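Afp3 (Serratia entomophila, PDB 6RBN) forms part of the helical sheath around the inner tube of a contractile injection system, the anti-feeding prophage, and probably helps drive tube ejection when the sheath contracts. Local coordinates at residues 45-51 / 124-130; 63-67 / 106-110; 377-381 / 408-412. All blocks are in the same frame, centred on the assembly; numbering follows the deposited sequence.

Contact 1 (45-51 / 124-130); sequences GVITRIG and GPCYLYP
An antiparallel strand pair at one side of a three-stranded mixed sheet brings Thr-48 against Leu-128. Two backbone bonds close this hydrogen-bonded pair: Thr-48 N to Leu-128 O at 3.1 Å and Leu-128 N to Thr-48 O at 3.0 Å, with N-H...O angles of 156° and 161°. Toward residue 50 the ladder frays, and the N-H of Ile-50 is shared between two weak bonds, to Pro-125 O and Cys-126 O. Side chains do the rest. Arg-49 places CG over one face of the Tyr-127 ring, 4.0 Å from Tyr-127 CE1, and its extended chain carries the guanidinium on to Pro-125, NH2 lying 3.6 Å from Pro-125 CB. Ile-47 divides its branches between two tyrosines: CG2 meets Tyr-127 CD1 at 3.8 Å, while CG1 reaches Tyr-129 CD1 at 3.6 Å. Ile-50 CG1 packs on Leu-128 CD1 at 3.7 Å, crossing it at about a right angle, with helix 53-59 beside both. The Tyr-127 hydroxyl is hydrogen-bonded to Glu-152. Strand 127-130 also pairs in parallel with strand 31-34, which makes it the central strand of a small mixed beta-sheet with strand order 31-34, 127-130, 48-49.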
ATOM      1  N   GLY D  45      61.576  -3.262  49.652  1.00 93.50           N
ATOM      2  CA  GLY D  45      60.523  -3.298  50.647  1.00 93.50           C
ATOM      3  C   GLY D  45      59.150  -2.991  50.092  1.00 93.50           C
ATOM      4  O   GLY D  45      58.222  -2.697  50.851  1.00 93.50           O
ATOM      5  N   VAL D  46      59.006  -3.050  48.771  1.00 91.21           N
ATOM      6  CA  VAL D  46      57.737  -2.736  48.126  1.00 91.21           C
ATOM      7  C   VAL D  46      57.198  -3.970  47.415  1.00 91.21           C
ATOM      8  O   VAL D  46      57.866  -5.008  47.354  1.00 91.21           O
ATOM      9  CB  VAL D  46      57.888  -1.563  47.144  1.00 91.21           C
ATOM     10  CG1 VAL D  46      58.305  -0.307  47.882  1.00 91.21           C
ATOM     11  CG2 VAL D  46      58.889  -1.908  46.063  1.00 91.21           C
ATOM     12  N   ILE D  47      55.990  -3.859  46.875  1.00 85.53           N
ATOM     13  CA  ILE D  47      55.334  -4.943  46.157  1.00 85.53           C
ATOM     14  C   ILE D  47      55.431  -4.669  44.664  1.00 85.53           C
ATOM     15  O   ILE D  47      55.029  -3.598  44.196  1.00 85.53           O
ATOM     16  CB  ILE D  47      53.867  -5.087  46.597  1.00 85.53           C
ATOM     17  CG1 ILE D  47      53.792  -5.529  48.056  1.00 85.53           C
ATOM     18  CG2 ILE D  47      53.125  -6.052  45.699  1.00 85.53           C
ATOM     19  CD1 ILE D  47      52.408  -5.473  48.635  1.00 85.53           C
ATOM     20  N   THR D  48      55.969  -5.631  43.919  1.00 87.06           N
ATOM     21  CA  THR D  48      56.149  -5.501  42.481  1.00 87.06           C
ATOM     22  C   THR D  48      55.289  -6.516  41.744  1.00 87.06           C
ATOM     23  O   THR D  48      55.041  -7.618  42.237  1.00 87.06           O
ATOM     24  CB  THR D  48      57.610  -5.695  42.081  1.00 87.06           C
ATOM     25  OG1 THR D  48      58.036  -7.007  42.468  1.00 87.06           O
ATOM     26  CG2 THR D  48      58.483  -4.668  42.764  1.00 87.06           C
ATOM     27  N   ARG D  49      54.847  -6.136  40.549  1.00 87.01           N
ATOM     28  CA  ARG D  49      54.045  -7.006  39.702  1.00 87.01           C
ATOM     29  C   ARG D  49      54.953  -7.778  38.755  1.00 87.01           C
ATOM     30  O   ARG D  49      55.824  -7.192  38.105  1.00 87.01           O
ATOM     31  CB  ARG D  49      53.027  -6.193  38.904  1.00 87.01           C
ATOM     32  CG  ARG D  49      52.083  -7.039  38.081  1.00 87.01           C
ATOM     33  CD  ARG D  49      51.096  -6.188  37.317  1.00 87.01           C
ATOM     34  NE  ARG D  49      50.170  -7.008  36.549  1.00 87.01           N
ATOM     35  CZ  ARG D  49      50.400  -7.425  35.309  1.00 87.01           C
ATOM     36  NH1 ARG D  49      51.528  -7.100  34.697  1.00 87.01           N
ATOM     37  NH2 ARG D  49      49.501  -8.170  34.682  1.00 87.01           N
ATOM     38  N   ILE D  50      54.750  -9.090  38.681  1.00 86.62           N
ATOM     39  CA  ILE D  50      55.578  -9.983  37.880  1.00 86.62           C
ATOM     40  C   ILE D  50      54.653 -10.658  36.874  1.00 86.62           C
ATOM     41  O   ILE D  50      54.058 -11.700  37.163  1.00 86.62           O
ATOM     42  CB  ILE D  50      56.319 -11.007  38.747  1.00 86.62           C
ATOM     43  CG1 ILE D  50      57.183 -10.283  39.771  1.00 86.62           C
ATOM     44  CG2 ILE D  50      57.217 -11.886  37.915  1.00 86.62           C
ATOM     45  CD1 ILE D  50      58.255  -9.417  39.163  1.00 86.62           C
ATOM     46  N   GLY D  51      54.547 -10.072  35.679  1.00 85.58           N
ATOM     47  CA  GLY D  51      53.546 -10.516  34.725  1.00 85.58           C
ATOM     48  C   GLY D  51      53.835 -11.864  34.094  1.00 85.58           C
ATOM     49  O   GLY D  51      52.910 -12.552  33.654  1.00 85.58           O
ATOM     50  N   GLY D 124      49.798 -16.073  36.347  1.00 85.44           N
ATOM     51  CA  GLY D 124      49.005 -14.928  36.712  1.00 85.44           C
ATOM     52  C   GLY D 124      49.837 -13.667  36.813  1.00 85.44           C
ATOM     53  O   GLY D 124      51.036 -13.665  36.531  1.00 85.44           O
ATOM     54  N   PRO D 125      49.203 -12.558  37.203  1.00 91.19           N
ATOM     55  CA  PRO D 125      49.962 -11.303  37.360  1.00 91.19           C
ATOM     56  C   PRO D 125      50.945 -11.317  38.523  1.00 91.19           C
ATOM     57  O   PRO D 125      51.894 -10.524  38.510  1.00 91.19           O
ATOM     58  CB  PRO D 125      48.856 -10.256  37.549  1.00 91.19           C
ATOM     59  CG  PRO D 125      47.647 -10.859  36.914  1.00 91.19           C
ATOM     60  CD  PRO D 125      47.749 -12.324  37.208  1.00 91.19           C
ATOM     61  N   CYS D 126      50.702 -12.139  39.553  1.00 86.95           N
ATOM     62  CA  CYS D 126      51.710 -12.623  40.502  1.00 86.95           C
ATOM     63  C   CYS D 126      52.512 -11.542  41.231  1.00 86.95           C
ATOM     64  O   CYS D 126      53.687 -11.333  40.921  1.00 86.95           O
ATOM     65  CB  CYS D 126      52.668 -13.570  39.773  1.00 86.95           C
ATOM     66  SG  CYS D 126      53.800 -14.500  40.827  1.00 86.95           S
ATOM     67  N   TYR D 127      51.883 -10.794  42.128  1.00 84.26           N
ATOM     68  CA  TYR D 127      52.593  -9.814  42.938  1.00 84.26           C
ATOM     69  C   TYR D 127      53.555 -10.499  43.905  1.00 84.26           C
ATOM     70  O   TYR D 127      53.281 -11.586  44.416  1.00 84.26           O
ATOM     71  CB  TYR D 127      51.607  -8.933  43.707  1.00 84.26           C
ATOM     72  CG  TYR D 127      50.846  -7.989  42.814  1.00 84.26           C
ATOM     73  CD1 TYR D 127      51.382  -6.761  42.451  1.00 84.26           C
ATOM     74  CD2 TYR D 127      49.612  -8.338  42.302  1.00 84.26           C
ATOM     75  CE1 TYR D 127      50.698  -5.905  41.626  1.00 84.26           C
ATOM     76  CE2 TYR D 127      48.923  -7.492  41.471  1.00 84.26           C
ATOM     77  CZ  TYR D 127      49.467  -6.275  41.136  1.00 84.26           C
ATOM     78  OH  TYR D 127      48.777  -5.425  40.310  1.00 84.26           O
ATOM     79  N   LEU D 128      54.704  -9.864  44.131  1.00 83.33           N
ATOM     80  CA  LEU D 128      55.730 -10.386  45.024  1.00 83.33           C
ATOM     81  C   LEU D 128      56.089  -9.349  46.075  1.00 83.33           C
ATOM     82  O   LEU D 128      56.111  -8.151  45.792  1.00 83.33           O
ATOM     83  CB  LEU D 128      57.007 -10.775  44.279  1.00 83.33           C
ATOM     84  CG  LEU D 128      56.975 -11.876  43.228  1.00 83.33           C
ATOM     85  CD1 LEU D 128      58.381 -12.105  42.720  1.00 83.33           C
ATOM     86  CD2 LEU D 128      56.377 -13.147  43.775  1.00 83.33           C
ATOM     87  N   TYR D 129      56.385  -9.819  47.281  1.00 87.29           N
ATOM     88  CA  TYR D 129      56.892  -8.969  48.358  1.00 87.29           C
ATOM     89  C   TYR D 129      58.145  -9.599  48.942  1.00 87.29           C
ATOM     90  O   TYR D 129      58.046 -10.534  49.757  1.00 87.29           O
ATOM     91  CB  TYR D 129      55.838  -8.772  49.443  1.00 87.29           C
ATOM     92  CG  TYR D 129      56.295  -7.879  50.570  1.00 87.29           C
ATOM     93  CD1 TYR D 129      56.418  -6.510  50.384  1.00 87.29           C
ATOM     94  CD2 TYR D 129      56.595  -8.401  51.820  1.00 87.29           C
ATOM     95  CE1 TYR D 129      56.832  -5.689  51.407  1.00 87.29           C
ATOM     96  CE2 TYR D 129      57.009  -7.585  52.849  1.00 87.29           C
ATOM     97  CZ  TYR D 129      57.126  -6.231  52.634  1.00 87.29           C
ATOM     98  OH  TYR D 129      57.538  -5.411  53.654  1.00 87.29           O
ATOM     99  N   PRO D 130      59.340  -9.139  48.561  1.00 88.55           N
ATOM    100  CA  PRO D 130      60.569  -9.714  49.126  1.00 88.55           C
ATOM    101  C   PRO D 130      60.781  -9.339  50.585  1.00 88.55           C
ATOM    102  O   PRO D 130      60.930  -8.164  50.932  1.00 88.55           O
ATOM    103  CB  PRO D 130      61.667  -9.142  48.226  1.00 88.55           C
ATOM    104  CG  PRO D 130      61.093  -7.896  47.673  1.00 88.55           C
ATOM    105  CD  PRO D 130      59.625  -8.138  47.520  1.00 88.55           C
TER

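Contact 2 (63-67 / 106-110); sequences NVPSS and VVDPT
Val-64 and Pro-109 face each other across two irregular chain segments that run nearly antiparallel, and their side chains meet at a slant. The touching branch of the valine is CG1, set anti to the backbone N (chi1 -169°), which lies 3.7 Å from Pro-109 CG. The same ring carbon sits 3.3 Å from Val-64 O, so it touches both the methyl and the carbonyl oxygen of one residue. Ser-66 comes next, and it touches through carbon: its CB is 3.7 Å from Pro-109 CD and 3.5 Å from both Val-107 O and Asp-108 OD1. The Asp-108 carboxylate therefore meets the serine beside its methylene, with OG farther off at 3.9 Å from Asp-108 OD1. Farther along, Ser-67 OG lies 3.4 Å from Val-107 CG1. The one clear hydrogen bond joins backbones, from Val-106 N to Ser-67 O at 2.6 Å, arriving on a lone pair in the carbonyl plane with a C=O...N angle of 120°. Contact is thus made by one apolar pair, several carbon-to-oxygen approaches and a single bond at the end. Both segments belong to the long connection between helices 53-59 and 111-120, at the surface of the chain; its residues 68-105 are not modelled, and the bond joins the two modelled ends beside this gap. Val-64 also touches Thr-37, and Asp-108 rests on Leu-266 of strand 266-268.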
ATOM      1  N   ASN D  63      68.960 -17.189  39.714  1.00101.89           N
ATOM      2  CA  ASN D  63      69.885 -18.310  39.920  1.00101.89           C
ATOM      3  C   ASN D  63      70.136 -18.519  41.410  1.00101.89           C
ATOM      4  O   ASN D  63      69.698 -19.525  41.975  1.00101.89           O
ATOM      5  CB  ASN D  63      71.187 -18.058  39.161  1.00101.89           C
ATOM      6  CG  ASN D  63      70.972 -17.954  37.667  1.00101.89           C
ATOM      7  OD1 ASN D  63      71.192 -16.902  37.067  1.00101.89           O
ATOM      8  ND2 ASN D  63      70.525 -19.045  37.058  1.00101.89           N
ATOM      9  N   VAL D  64      70.770 -17.535  42.054  1.00102.16           N
ATOM     10  CA  VAL D  64      71.056 -17.453  43.494  1.00102.16           C
ATOM     11  C   VAL D  64      71.740 -18.729  43.982  1.00102.16           C
ATOM     12  O   VAL D  64      71.064 -19.629  44.501  1.00102.16           O
ATOM     13  CB  VAL D  64      69.783 -17.141  44.297  1.00102.16           C
ATOM     14  CG1 VAL D  64      70.128 -16.802  45.748  1.00102.16           C
ATOM     15  CG2 VAL D  64      69.030 -15.996  43.663  1.00102.16           C
ATOM     16  N   PRO D  65      73.044 -18.891  43.741  1.00105.38           N
ATOM     17  CA  PRO D  65      73.712 -20.164  44.050  1.00105.38           C
ATOM     18  C   PRO D  65      73.744 -20.469  45.541  1.00105.38           C
ATOM     19  O   PRO D  65      73.963 -19.586  46.374  1.00105.38           O
ATOM     20  CB  PRO D  65      75.124 -19.962  43.494  1.00105.38           C
ATOM     21  CG  PRO D  65      75.329 -18.489  43.531  1.00105.38           C
ATOM     22  CD  PRO D  65      73.989 -17.877  43.245  1.00105.38           C
ATOM     23  N   SER D  66      73.512 -21.737  45.866  1.00108.38           N
ATOM     24  CA  SER D  66      73.364 -22.180  47.241  1.00108.38           C
ATOM     25  C   SER D  66      74.715 -22.238  47.948  1.00108.38           C
ATOM     26  O   SER D  66      75.779 -22.159  47.329  1.00108.38           O
ATOM     27  CB  SER D  66      72.695 -23.551  47.293  1.00108.38           C
ATOM     28  OG  SER D  66      73.509 -24.538  46.689  1.00108.38           O
ATOM     29  N   SER D  67      74.655 -22.383  49.267  1.00112.18           N
ATOM     30  CA  SER D  67      75.856 -22.464  50.083  1.00112.18           C
ATOM     31  C   SER D  67      75.743 -23.581  51.113  1.00112.18           C
ATOM     32  O   SER D  67      74.737 -23.691  51.815  1.00112.18           O
ATOM     33  CB  SER D  67      76.117 -21.130  50.783  1.00112.18           C
ATOM     34  OG  SER D  67      75.098 -20.841  51.723  1.00112.18           O
ATOM     35  N   VAL D 106      74.595 -25.584  53.658  1.00114.26           N
ATOM     36  CA  VAL D 106      73.584 -26.599  53.389  1.00114.26           C
ATOM     37  C   VAL D 106      72.246 -25.940  53.087  1.00114.26           C
ATOM     38  O   VAL D 106      71.280 -26.614  52.733  1.00114.26           O
ATOM     39  CB  VAL D 106      73.452 -27.580  54.566  1.00114.26           C
ATOM     40  CG1 VAL D 106      74.754 -28.333  54.774  1.00114.26           C
ATOM     41  CG2 VAL D 106      73.056 -26.838  55.833  1.00114.26           C
ATOM     42  N   VAL D 107      72.193 -24.618  53.229  1.00112.33           N
ATOM     43  CA  VAL D 107      70.978 -23.866  52.944  1.00112.33           C
ATOM     44  C   VAL D 107      70.798 -23.778  51.433  1.00112.33           C
ATOM     45  O   VAL D 107      71.766 -23.812  50.664  1.00112.33           O
ATOM     46  CB  VAL D 107      71.034 -22.477  53.624  1.00112.33           C
ATOM     47  CG1 VAL D 107      72.074 -21.566  52.979  1.00112.33           C
ATOM     48  CG2 VAL D 107      69.659 -21.810  53.684  1.00112.33           C
ATOM     49  N   ASP D 108      69.543 -23.725  50.989  1.00108.53           N
ATOM     50  CA  ASP D 108      69.239 -23.729  49.569  1.00108.53           C
ATOM     51  C   ASP D 108      68.148 -22.709  49.273  1.00108.53           C
ATOM     52  O   ASP D 108      67.097 -22.718  49.934  1.00108.53           O
ATOM     53  CB  ASP D 108      68.805 -25.123  49.118  1.00108.53           C
ATOM     54  CG  ASP D 108      68.665 -25.222  47.623  1.00108.53           C
ATOM     55  OD1 ASP D 108      69.701 -25.306  46.933  1.00108.53           O
ATOM     56  OD2 ASP D 108      67.518 -25.198  47.134  1.00108.53           O
ATOM     57  N   PRO D 109      68.355 -21.817  48.305  1.00103.15           N
ATOM     58  CA  PRO D 109      67.313 -20.843  47.959  1.00103.15           C
ATOM     59  C   PRO D 109      66.174 -21.512  47.204  1.00103.15           C
ATOM     60  O   PRO D 109      66.388 -22.175  46.188  1.00103.15           O
ATOM     61  CB  PRO D 109      68.052 -19.833  47.076  1.00103.15           C
ATOM     62  CG  PRO D 109      69.494 -20.038  47.402  1.00103.15           C
ATOM     63  CD  PRO D 109      69.634 -21.492  47.665  1.00103.15           C
ATOM     64  N   THR D 110      64.956 -21.329  47.713  1.00 94.98           N
ATOM     65  CA  THR D 110      63.780 -22.007  47.182  1.00 94.98           C
ATOM     66  C   THR D 110      62.690 -21.047  46.726  1.00 94.98           C
ATOM     67  O   THR D 110      61.613 -21.501  46.322  1.00 94.98           O
ATOM     68  CB  THR D 110      63.202 -22.964  48.229  1.00 94.98           C
ATOM     69  OG1 THR D 110      62.851 -22.227  49.404  1.00 94.98           O
ATOM     70  CG2 THR D 110      64.197 -24.055  48.592  1.00 94.98           C
TER

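Contact 3 (377-381 / 408-412); sequences WKRVQ and VRVGK
Val-410 fits against one side of helix 374-392 between Trp-377 and Gln-381, which lie one helical turn apart, and here the packing is most extensive. Its CG1 is directed at the helix backbone, 3.4 Å from Trp-377 O, an oxygen that also accepts the helical bond from Gln-381 N. The same methyl lies 3.5 Å from Gln-381 OE1, while CG2 meets Trp-377 CB at 4.0 Å. With CG anti to the backbone N (chi1 -177°) and the chain extended beyond it, the Gln-381 side chain reaches across the strand between Val-408 and Val-410. Gln-381 and Val-408 lie flank to flank, pointing opposite ways, with Gln-381 CG 3.7 Å from Val-408 CG1. The amide is steadied from within the helix: Lys-378 NZ donates to Gln-381 OE1 at 2.9 Å, in the carbonyl plane, and this probably helps fix which way the amide is turned. The other amide atom, NE2, stands 3.3 Å from Val-408 O.

Packing is looser toward residue 412. The indole of Trp-377 is approached obliquely by Gly-411 and Lys-412, the nearest being Lys-412 CB at 4.0 Å from Trp-377 CZ3, and the exposed lysine continues past the indole to helix 418-422, where it touches Gln-418 and Ile-421. The ring is nonetheless buried, since Met-416, Ile-421 and Met-426 also pack on it and its NE1 is hydrogen-bonded to Asn-372. Lys-378 and Gln-381 also touch Ala-149 and Gln-147 of the Afp1 chain, and Arg-409 NH1 is bonded to Ser-19 of the Afp2 chain. A long helix packed by its apolar side on the antiparallel strands 406-409 and 425-432 forms a helix-on-sheet layer of the phage tail sheath C-terminal domain.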
ATOM      1  N   TRP D 377      18.885   4.674  42.487  1.00 63.97           N
ATOM      2  CA  TRP D 377      18.714   3.388  43.156  1.00 63.97           C
ATOM      3  C   TRP D 377      18.261   2.309  42.186  1.00 63.97           C
ATOM      4  O   TRP D 377      18.566   1.131  42.387  1.00 63.97           O
ATOM      5  CB  TRP D 377      17.689   3.521  44.280  1.00 63.97           C
ATOM      6  CG  TRP D 377      18.060   4.503  45.330  1.00 63.97           C
ATOM      7  CD1 TRP D 377      19.292   5.026  45.571  1.00 63.97           C
ATOM      8  CD2 TRP D 377      17.167   5.148  46.236  1.00 63.97           C
ATOM      9  NE1 TRP D 377      19.229   5.928  46.597  1.00 63.97           N
ATOM     10  CE2 TRP D 377      17.932   6.025  47.020  1.00 63.97           C
ATOM     11  CE3 TRP D 377      15.792   5.055  46.471  1.00 63.97           C
ATOM     12  CZ2 TRP D 377      17.372   6.803  48.020  1.00 63.97           C
ATOM     13  CZ3 TRP D 377      15.241   5.831  47.463  1.00 63.97           C
ATOM     14  CH2 TRP D 377      16.027   6.692  48.226  1.00 63.97           C
ATOM     15  N   LYS D 378      17.536   2.690  41.134  1.00 61.73           N
ATOM     16  CA  LYS D 378      17.150   1.739  40.104  1.00 61.73           C
ATOM     17  C   LYS D 378      18.275   1.490  39.110  1.00 61.73           C
ATOM     18  O   LYS D 378      18.340   0.412  38.516  1.00 61.73           O
ATOM     19  CB  LYS D 378      15.907   2.234  39.366  1.00 61.73           C
ATOM     20  CG  LYS D 378      14.670   2.511  40.223  1.00 61.73           C
ATOM     21  CD  LYS D 378      13.976   1.262  40.754  1.00 61.73           C
ATOM     22  CE  LYS D 378      14.266   1.022  42.230  1.00 61.73           C
ATOM     23  NZ  LYS D 378      13.496  -0.121  42.780  1.00 61.73           N
ATOM     24  N   ARG D 379      19.156   2.472  38.905  1.00 65.21           N
ATOM     25  CA  ARG D 379      20.326   2.251  38.063  1.00 65.21           C
ATOM     26  C   ARG D 379      21.330   1.336  38.739  1.00 65.21           C
ATOM     27  O   ARG D 379      22.084   0.631  38.061  1.00 65.21           O
ATOM     28  CB  ARG D 379      20.990   3.579  37.709  1.00 65.21           C
ATOM     29  CG  ARG D 379      20.177   4.459  36.789  1.00 65.21           C
ATOM     30  CD  ARG D 379      20.856   5.801  36.561  1.00 65.21           C
ATOM     31  NE  ARG D 379      22.092   5.680  35.799  1.00 65.21           N
ATOM     32  CZ  ARG D 379      23.306   5.883  36.299  1.00 65.21           C
ATOM     33  NH1 ARG D 379      23.453   6.217  37.573  1.00 65.21           N
ATOM     34  NH2 ARG D 379      24.375   5.751  35.528  1.00 65.21           N
ATOM     35  N   VAL D 380      21.359   1.342  40.069  1.00 63.76           N
ATOM     36  CA  VAL D 380      22.250   0.463  40.813  1.00 63.76           C
ATOM     37  C   VAL D 380      21.656  -0.938  40.919  1.00 63.76           C
ATOM     38  O   VAL D 380      22.379  -1.938  40.841  1.00 63.76           O
ATOM     39  CB  VAL D 380      22.539   1.096  42.188  1.00 63.76           C
ATOM     40  CG1 VAL D 380      23.309   0.174  43.058  1.00 63.76           C
ATOM     41  CG2 VAL D 380      23.340   2.363  42.012  1.00 63.76           C
ATOM     42  N   GLN D 381      20.331  -1.031  41.050  1.00 63.16           N
ATOM     43  CA  GLN D 381      19.662  -2.326  41.134  1.00 63.16           C
ATOM     44  C   GLN D 381      19.774  -3.101  39.827  1.00 63.16           C
ATOM     45  O   GLN D 381      19.940  -4.325  39.839  1.00 63.16           O
ATOM     46  CB  GLN D 381      18.195  -2.128  41.507  1.00 63.16           C
ATOM     47  CG  GLN D 381      17.420  -3.412  41.686  1.00 63.16           C
ATOM     48  CD  GLN D 381      15.982  -3.178  42.061  1.00 63.16           C
ATOM     49  OE1 GLN D 381      15.535  -2.040  42.156  1.00 63.16           O
ATOM     50  NE2 GLN D 381      15.244  -4.255  42.272  1.00 63.16           N
ATOM     51  N   VAL D 408      17.668  -8.848  44.295  1.00 65.68           N
ATOM     52  CA  VAL D 408      18.237  -7.541  44.609  1.00 65.68           C
ATOM     53  C   VAL D 408      17.105  -6.654  45.106  1.00 65.68           C
ATOM     54  O   VAL D 408      16.055  -6.569  44.462  1.00 65.68           O
ATOM     55  CB  VAL D 408      18.928  -6.893  43.390  1.00 65.68           C
ATOM     56  CG1 VAL D 408      19.578  -5.582  43.787  1.00 65.68           C
ATOM     57  CG2 VAL D 408      19.948  -7.821  42.769  1.00 65.68           C
ATOM     58  N   ARG D 409      17.309  -6.002  46.251  1.00 70.98           N
ATOM     59  CA  ARG D 409      16.285  -5.165  46.862  1.00 70.98           C
ATOM     60  C   ARG D 409      16.868  -3.812  47.239  1.00 70.98           C
ATOM     61  O   ARG D 409      17.919  -3.737  47.876  1.00 70.98           O
ATOM     62  CB  ARG D 409      15.701  -5.830  48.107  1.00 70.98           C
ATOM     63  CG  ARG D 409      14.924  -7.089  47.821  1.00 70.98           C
ATOM     64  CD  ARG D 409      14.477  -7.757  49.096  1.00 70.98           C
ATOM     65  NE  ARG D 409      13.827  -9.032  48.819  1.00 70.98           N
ATOM     66  CZ  ARG D 409      13.440  -9.891  49.754  1.00 70.98           C
ATOM     67  NH1 ARG D 409      13.639  -9.615  51.034  1.00 70.98           N
ATOM     68  NH2 ARG D 409      12.859 -11.030  49.409  1.00 70.98           N
ATOM     69  N   VAL D 410      16.168  -2.750  46.848  1.00 69.46           N
ATOM     70  CA  VAL D 410      16.528  -1.389  47.229  1.00 69.46           C
ATOM     71  C   VAL D 410      15.254  -0.552  47.191  1.00 69.46           C
ATOM     72  O   VAL D 410      14.342  -0.817  46.402  1.00 69.46           O
ATOM     73  CB  VAL D 410      17.652  -0.831  46.317  1.00 69.46           C
ATOM     74  CG1 VAL D 410      17.188  -0.657  44.881  1.00 69.46           C
ATOM     75  CG2 VAL D 410      18.241   0.462  46.873  1.00 69.46           C
ATOM     76  N   GLY D 411      15.163   0.414  48.098  1.00 71.62           N
ATOM     77  CA  GLY D 411      14.003   1.281  48.143  1.00 71.62           C
ATOM     78  C   GLY D 411      14.129   2.242  49.303  1.00 71.62           C
ATOM     79  O   GLY D 411      15.176   2.325  49.943  1.00 71.62           O
ATOM     80  N   LYS D 412      13.050   2.968  49.586  1.00 73.14           N
ATOM     81  CA  LYS D 412      13.062   3.842  50.751  1.00 73.14           C
ATOM     82  C   LYS D 412      12.278   3.273  51.920  1.00 73.14           C
ATOM     83  O   LYS D 412      12.735   3.371  53.059  1.00 73.14           O
ATOM     84  CB  LYS D 412      12.521   5.231  50.397  1.00 73.14           C
ATOM     85  CG  LYS D 412      12.683   6.239  51.527  1.00 73.14           C
ATOM     86  CD  LYS D 412      12.385   7.655  51.092  1.00 73.14           C
ATOM     87  CE  LYS D 412      10.904   7.899  50.931  1.00 73.14           C
ATOM     88  NZ  LYS D 412      10.643   9.331  50.627  1.00 73.14           N
TER

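In the fold
Contacts 1 and 3 are partly buried, whereas contact 2 lies at the surface. Contact 2 falls, in sequence, within the segment that contact 1 closes, yet their nearest atoms remain about 10 Å apart; contact 3 opens later in the chain and lies across the chain's centre from contact 2, about 58 Å away between centres. Contact 1 is strand against strand, held by a short backbone ladder and aromatic packing. Contact 2 joins two loop segments by one backbone bond and small side chains. Contact 3 sets a helix on a strand through side chains, without a clear hydrogen bond between its segments, and it alone touches other chains, those of Afp1 and Afp2.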